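PDB 5OQR: condensin complex subunit 3 from Schizosaccharomyces pombe, which serves as a regulatory subunit of condensin, the complex that converts interphase chromatin into condensed mitotic chromosomes. Local coordinates for residues L516-A521 against K556-E561; P526-C531 against I544-D549. One frame throughout, in Å; residues are numbered along the deposited sequence.

Contact 1. Residues L516-A521 against K556-E561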
loop_
_atom_site.group_PDB
_atom_site.type_symbol
_atom_site.label_atom_id
_atom_site.label_comp_id
_atom_site.label_asym_id
_atom_site.label_seq_id
_atom_site.Cartn_x
_atom_site.Cartn_y
_atom_site.Cartn_z
ATOM N N LEU A 516 35.186 0.721 -4.963
ATOM C CA LEU A 516 35.985 -0.014 -5.934
ATOM C C LEU A 516 37.287 -0.550 -5.357
ATOM O O LEU A 516 37.893 -1.438 -5.963
ATOM C CB LEU A 516 36.301 0.881 -7.138
ATOM C CG LEU A 516 35.079 1.397 -7.903
ATOM C CD1 LEU A 516 35.489 2.409 -8.950
ATOM C CD2 LEU A 516 34.331 0.251 -8.553
ATOM N N ASN A 517 37.725 -0.040 -4.209
ATOM C CA ASN A 517 38.957 -0.499 -3.578
ATOM C C ASN A 517 38.723 -0.617 -2.080
ATOM O O ASN A 517 38.378 0.370 -1.426
ATOM C CB ASN A 517 40.115 0.455 -3.869
ATOM C CG ASN A 517 41.464 -0.196 -3.669
ATOM O OD1 ASN A 517 42.144 0.050 -2.674
ATOM N ND2 ASN A 517 41.851 -1.048 -4.610
ATOM N N ALA A 518 38.921 -1.823 -1.543
ATOM C CA ALA A 518 38.650 -2.063 -0.130
ATOM C C ALA A 518 39.647 -1.334 0.761
ATOM O O ALA A 518 39.270 -0.790 1.806
ATOM C CB ALA A 518 38.672 -3.562 0.157
ATOM N N ASP A 519 40.922 -1.315 0.375
ATOM C CA ASP A 519 41.924 -0.634 1.188
ATOM C C ASP A 519 41.674 0.867 1.224
ATOM O O ASP A 519 41.885 1.510 2.257
ATOM C CB ASP A 519 43.324 -0.938 0.659
ATOM C CG ASP A 519 43.879 -2.246 1.192
ATOM O OD1 ASP A 519 43.796 -2.475 2.417
ATOM O OD2 ASP A 519 44.394 -3.050 0.388
ATOM N N LEU A 520 41.226 1.444 0.108
ATOM C CA LEU A 520 40.878 2.860 0.108
ATOM C C LEU A 520 39.626 3.110 0.935
ATOM O O LEU A 520 39.541 4.107 1.660
ATOM C CB LEU A 520 40.681 3.350 -1.326
ATOM C CG LEU A 520 40.434 4.851 -1.498
ATOM C CD1 LEU A 520 41.640 5.660 -1.053
ATOM C CD2 LEU A 520 40.089 5.161 -2.938
ATOM N N ALA A 521 38.642 2.216 0.839
ATOM C CA ALA A 521 37.475 2.297 1.709
ATOM C C ALA A 521 37.890 2.310 3.173
ATOM O O ALA A 521 37.460 3.170 3.947
ATOM C CB ALA A 521 36.536 1.126 1.426
ATOM N N LYS A 556 32.032 -7.661 5.723
ATOM C CA LYS A 556 31.936 -7.320 7.137
ATOM C C LYS A 556 33.295 -7.378 7.825
ATOM O O LYS A 556 33.613 -6.516 8.652
ATOM C CB LYS A 556 30.958 -8.276 7.816
ATOM C CG LYS A 556 30.492 -7.859 9.190
ATOM C CD LYS A 556 29.967 -9.049 9.980
ATOM C CE LYS A 556 29.021 -9.921 9.162
ATOM N NZ LYS A 556 28.443 -11.023 9.971
ATOM N N ALA A 557 34.109 -8.380 7.491
ATOM C CA ALA A 557 35.348 -8.626 8.218
ATOM C C ALA A 557 36.387 -7.537 8.000
ATOM O O ALA A 557 37.290 -7.389 8.830
ATOM C CB ALA A 557 35.931 -9.977 7.806
ATOM N N LYS A 558 36.287 -6.775 6.910
ATOM C CA LYS A 558 37.310 -5.781 6.608
ATOM C C LYS A 558 37.301 -4.632 7.608
ATOM O O LYS A 558 38.341 -4.006 7.832
ATOM C CB LYS A 558 37.115 -5.249 5.188
ATOM C CG LYS A 558 38.194 -4.274 4.714
ATOM C CD LYS A 558 39.337 -4.987 4.012
ATOM C CE LYS A 558 40.491 -4.034 3.737
ATOM N NZ LYS A 558 41.566 -4.657 2.920
ATOM N N PHE A 559 36.153 -4.345 8.225
ATOM C CA PHE A 559 35.985 -3.135 9.024
ATOM C C PHE A 559 35.724 -3.425 10.498
ATOM O O PHE A 559 35.176 -2.573 11.203
ATOM C CB PHE A 559 34.849 -2.288 8.451
ATOM C CG PHE A 559 34.980 -2.018 6.985
ATOM C CD1 PHE A 559 34.367 -2.840 6.060
ATOM C CD2 PHE A 559 35.723 -0.944 6.530
ATOM C CE1 PHE A 559 34.488 -2.593 4.709
ATOM C CE2 PHE A 559 35.848 -0.696 5.179
ATOM C CZ PHE A 559 35.231 -1.520 4.270
ATOM N N THR A 560 36.112 -4.603 10.987
ATOM C CA THR A 560 35.816 -4.958 12.370
ATOM C C THR A 560 36.501 -4.035 13.369
ATOM O O THR A 560 36.061 -3.958 14.521
ATOM C CB THR A 560 36.217 -6.410 12.636
ATOM O OG1 THR A 560 37.266 -6.794 11.739
ATOM C CG2 THR A 560 35.021 -7.333 12.448
ATOM N N GLU A 561 37.559 -3.330 12.960
ATOM C CA GLU A 561 38.190 -2.363 13.853
ATOM C C GLU A 561 37.266 -1.186 14.123
ATOM O O GLU A 561 37.343 -0.566 15.190
ATOM C CB GLU A 561 39.505 -1.855 13.262
ATOM C CG GLU A 561 40.551 -2.918 12.985
ATOM C CD GLU A 561 40.284 -3.676 11.700
ATOM O OE1 GLU A 561 39.117 -4.047 11.452
ATOM O OE2 GLU A 561 41.237 -3.888 10.927
#

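Contact 2. Residues P526-C531 against I544-D549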
loop_
_atom_site.group_PDB
_atom_site.type_symbol
_atom_site.label_atom_id
_atom_site.label_comp_id
_atom_site.label_asym_id
_atom_site.label_seq_id
_atom_site.Cartn_x
_atom_site.Cartn_y
_atom_site.Cartn_z
ATOM N N PRO A 526 37.581 6.637 8.876
ATOM C CA PRO A 526 37.657 7.729 9.861
ATOM C C PRO A 526 37.065 9.034 9.365
ATOM O O PRO A 526 36.430 9.758 10.142
ATOM C CB PRO A 526 39.164 7.850 10.122
ATOM C CG PRO A 526 39.708 6.504 9.822
ATOM C CD PRO A 526 38.875 5.956 8.703
ATOM N N LEU A 527 37.258 9.357 8.087
ATOM C CA LEU A 527 36.722 10.600 7.545
ATOM C C LEU A 527 35.201 10.613 7.615
ATOM O O LEU A 527 34.596 11.582 8.085
ATOM C CB LEU A 527 37.196 10.784 6.105
ATOM C CG LEU A 527 36.663 12.013 5.365
ATOM C CD1 LEU A 527 37.132 13.291 6.036
ATOM C CD2 LEU A 527 37.099 11.976 3.922
ATOM N N TYR A 528 34.564 9.539 7.150
ATOM C CA TYR A 528 33.109 9.493 7.132
ATOM C C TYR A 528 32.512 9.373 8.527
ATOM O O TYR A 528 31.341 9.719 8.713
ATOM C CB TYR A 528 32.645 8.343 6.244
ATOM C CG TYR A 528 32.895 8.628 4.785
ATOM C CD1 TYR A 528 33.968 8.059 4.120
ATOM C CD2 TYR A 528 32.072 9.496 4.084
ATOM C CE1 TYR A 528 34.202 8.330 2.789
ATOM C CE2 TYR A 528 32.297 9.776 2.757
ATOM C CZ TYR A 528 33.362 9.193 2.113
ATOM O OH TYR A 528 33.581 9.473 0.787
ATOM N N LEU A 529 33.279 8.896 9.508
ATOM C CA LEU A 529 32.833 8.987 10.893
ATOM C C LEU A 529 32.915 10.423 11.391
ATOM O O LEU A 529 32.014 10.898 12.089
ATOM C CB LEU A 529 33.667 8.064 11.778
ATOM C CG LEU A 529 33.569 6.575 11.454
ATOM C CD1 LEU A 529 34.638 5.806 12.199
ATOM C CD2 LEU A 529 32.188 6.037 11.795
ATOM N N HIS A 530 33.991 11.129 11.036
ATOM C CA HIS A 530 34.088 12.548 11.357
ATOM C C HIS A 530 32.999 13.350 10.661
ATOM O O HIS A 530 32.559 14.382 11.179
ATOM C CB HIS A 530 35.469 13.074 10.967
ATOM C CG HIS A 530 35.690 14.513 11.313
ATOM N ND1 HIS A 530 35.668 15.518 10.371
ATOM C CD2 HIS A 530 35.934 15.117 12.501
ATOM C CE1 HIS A 530 35.891 16.678 10.962
ATOM N NE2 HIS A 530 36.056 16.463 12.254
ATOM N N CYS A 531 32.544 12.894 9.492
ATOM C CA CYS A 531 31.458 13.583 8.806
ATOM C C CYS A 531 30.155 13.478 9.586
ATOM O O CYS A 531 29.355 14.419 9.596
ATOM C CB CYS A 531 31.280 13.015 7.397
ATOM S SG CYS A 531 32.529 13.550 6.207
ATOM N N ILE A 544 26.137 7.617 6.394
ATOM C CA ILE A 544 25.376 6.380 6.558
ATOM C C ILE A 544 25.388 5.571 5.267
ATOM O O ILE A 544 25.622 4.358 5.277
ATOM C CB ILE A 544 23.935 6.687 7.011
ATOM C CG1 ILE A 544 23.923 7.430 8.351
ATOM C CG2 ILE A 544 23.112 5.404 7.114
ATOM C CD1 ILE A 544 24.443 6.634 9.528
ATOM N N ARG A 545 25.116 6.226 4.137
ATOM C CA ARG A 545 25.098 5.510 2.866
ATOM C C ARG A 545 26.476 4.966 2.522
ATOM O O ARG A 545 26.607 3.830 2.053
ATOM C CB ARG A 545 24.603 6.427 1.746
ATOM C CG ARG A 545 23.198 6.968 1.932
ATOM C CD ARG A 545 22.712 7.660 0.666
ATOM N NE ARG A 545 21.615 8.585 0.926
ATOM C CZ ARG A 545 21.764 9.879 1.185
ATOM N NH1 ARG A 545 22.972 10.425 1.223
ATOM N NH2 ARG A 545 20.699 10.634 1.408
ATOM N N THR A 546 27.518 5.765 2.744
ATOM C CA THR A 546 28.867 5.347 2.381
ATOM C C THR A 546 29.315 4.155 3.213
ATOM O O THR A 546 29.733 3.126 2.671
ATOM C CB THR A 546 29.836 6.515 2.554
ATOM O OG1 THR A 546 29.358 7.642 1.814
ATOM C CG2 THR A 546 31.223 6.140 2.066
ATOM N N LEU A 547 29.237 4.277 4.539
ATOM C CA LEU A 547 29.680 3.196 5.412
ATOM C C LEU A 547 28.844 1.940 5.201
ATOM O O LEU A 547 29.375 0.824 5.216
ATOM C CB LEU A 547 29.626 3.657 6.867
ATOM C CG LEU A 547 30.702 4.689 7.217
ATOM C CD1 LEU A 547 30.281 5.550 8.389
ATOM C CD2 LEU A 547 32.010 3.998 7.517
ATOM N N THR A 548 27.539 2.098 4.983
ATOM C CA THR A 548 26.694 0.937 4.733
ATOM C C THR A 548 27.083 0.247 3.434
ATOM O O THR A 548 27.137 -0.987 3.370
ATOM C CB THR A 548 25.220 1.348 4.697
ATOM O OG1 THR A 548 24.855 1.941 5.947
ATOM C CG2 THR A 548 24.326 0.141 4.455
ATOM N N ASP A 549 27.357 1.023 2.384
ATOM C CA ASP A 549 27.706 0.423 1.102
ATOM C C ASP A 549 29.101 -0.187 1.122
ATOM O O ASP A 549 29.339 -1.199 0.457
ATOM C CB ASP A 549 27.591 1.466 -0.006
ATOM C CG ASP A 549 26.156 1.699 -0.436
ATOM O OD1 ASP A 549 25.238 1.240 0.277
ATOM O OD2 ASP A 549 25.942 2.341 -1.484
#

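Contact 1. Residues L516-A521 against K556-E561
Ala-518 and Lys-558 are the pair with the nearest CA atoms, 7.8 Å apart; Ala-521 and Phe-559 follow at 9.2 Å between CA atoms. One side of the contact is the first turn of helix 518-534. Asn-517 is its N-cap: OD1 accepts from Leu-520 N at 3.2 Å, in the carbonyl plane and on a lone pair. The other side belongs to the link between helices 537-554 and 563-574.

No backbone bond joins the segments, so side chains make the contact. Lys-558 sets off with CG anti to its backbone N (chi1 -176°), bends at chi2, then runs extended past the methyl of Ala-518, whose CB lies 4.0 Å from Lys-558 CE. Its NZ ends 3.2 Å from Asp-519 OD1 in a salt bridge, with the two side chains crossing nearly at right angles. The ammonium meets OD1 from above the carboxylate plane, 65° out of it. Deeper in, Ala-521 CB comes up to the edge of the Phe-559 ring, 4.1 Å from CZ, while Lys-558 CB lies over the rim of one ring face.

Ala-521 reaches Met-550 and His-554 of helix 537-554 and Cys-514 of helix 500-514. Through Phe-559, on Phe-522, Val-525 and Leu-551, the loop packs against the end of the HEAT hairpin where helix 518-534 begins and helix 537-554 ends.

Contact 2. Residues P526-C531 against I544-D549
The ring of Tyr-528 takes the methyl of Thr-546 over one face, a CH-pi contact with CG2 3.6 Å from the ring centroid and only 7° off the ring normal. CG2 is therefore nearly equidistant from all six ring carbons, with CZ at 3.7 Å. Thr-546 presents this methyl because CG2 stands anti to its backbone N, while OG1 (chi1 -54°) is directed to Thr-542 O one turn back and to Ser-511 OG. Tyr-528 OH bonds to Ser-511 OG and Leu-507 O, which ties the far end of the ring to helix 500-514.

Beside the ring the packing is aliphatic. Leu-547 CD1 lies 3.9 Å from Leu-529 CD2, the two side chains crossing at about a right angle, and 4.2 Å from Tyr-528 CB. Segments 526-531 and 544-549 run roughly antiparallel, their N-to-C directions 148° apart, and their axes approach to 9.9 Å, as befits the helix pair of a HEAT repeat.

Both carboxylate oxygens of Asp-549 accept hydrogen bonds from the backbone of a chain of another protein. Helix 563-574 closes the leucine side, with Ala-565 against Leu-529 and Ile-566 and Ile-569 against Leu-547, while Ile-544 and Thr-548 face helix 580-597.

How the contacts relate
Both contacts use helix 518-534. Contact 1 takes its N-terminal turn, and contact 2 lies further along it, where helix 537-554 comes back alongside. Their centres are 12 Å apart and their nearest atoms about 6 Å, so they do not touch. Contact 2 joins the two helices of the hairpin; contact 1 returns the chain just after the second helix to the start of the first, and its Phe-559 packs on both of them. Contact 2 is the more buried. The other protein's chain reaches Arg-545, Thr-546, Thr-548 and Asp-549 of segment 544-549 but a single residue of contact 1, Leu-516.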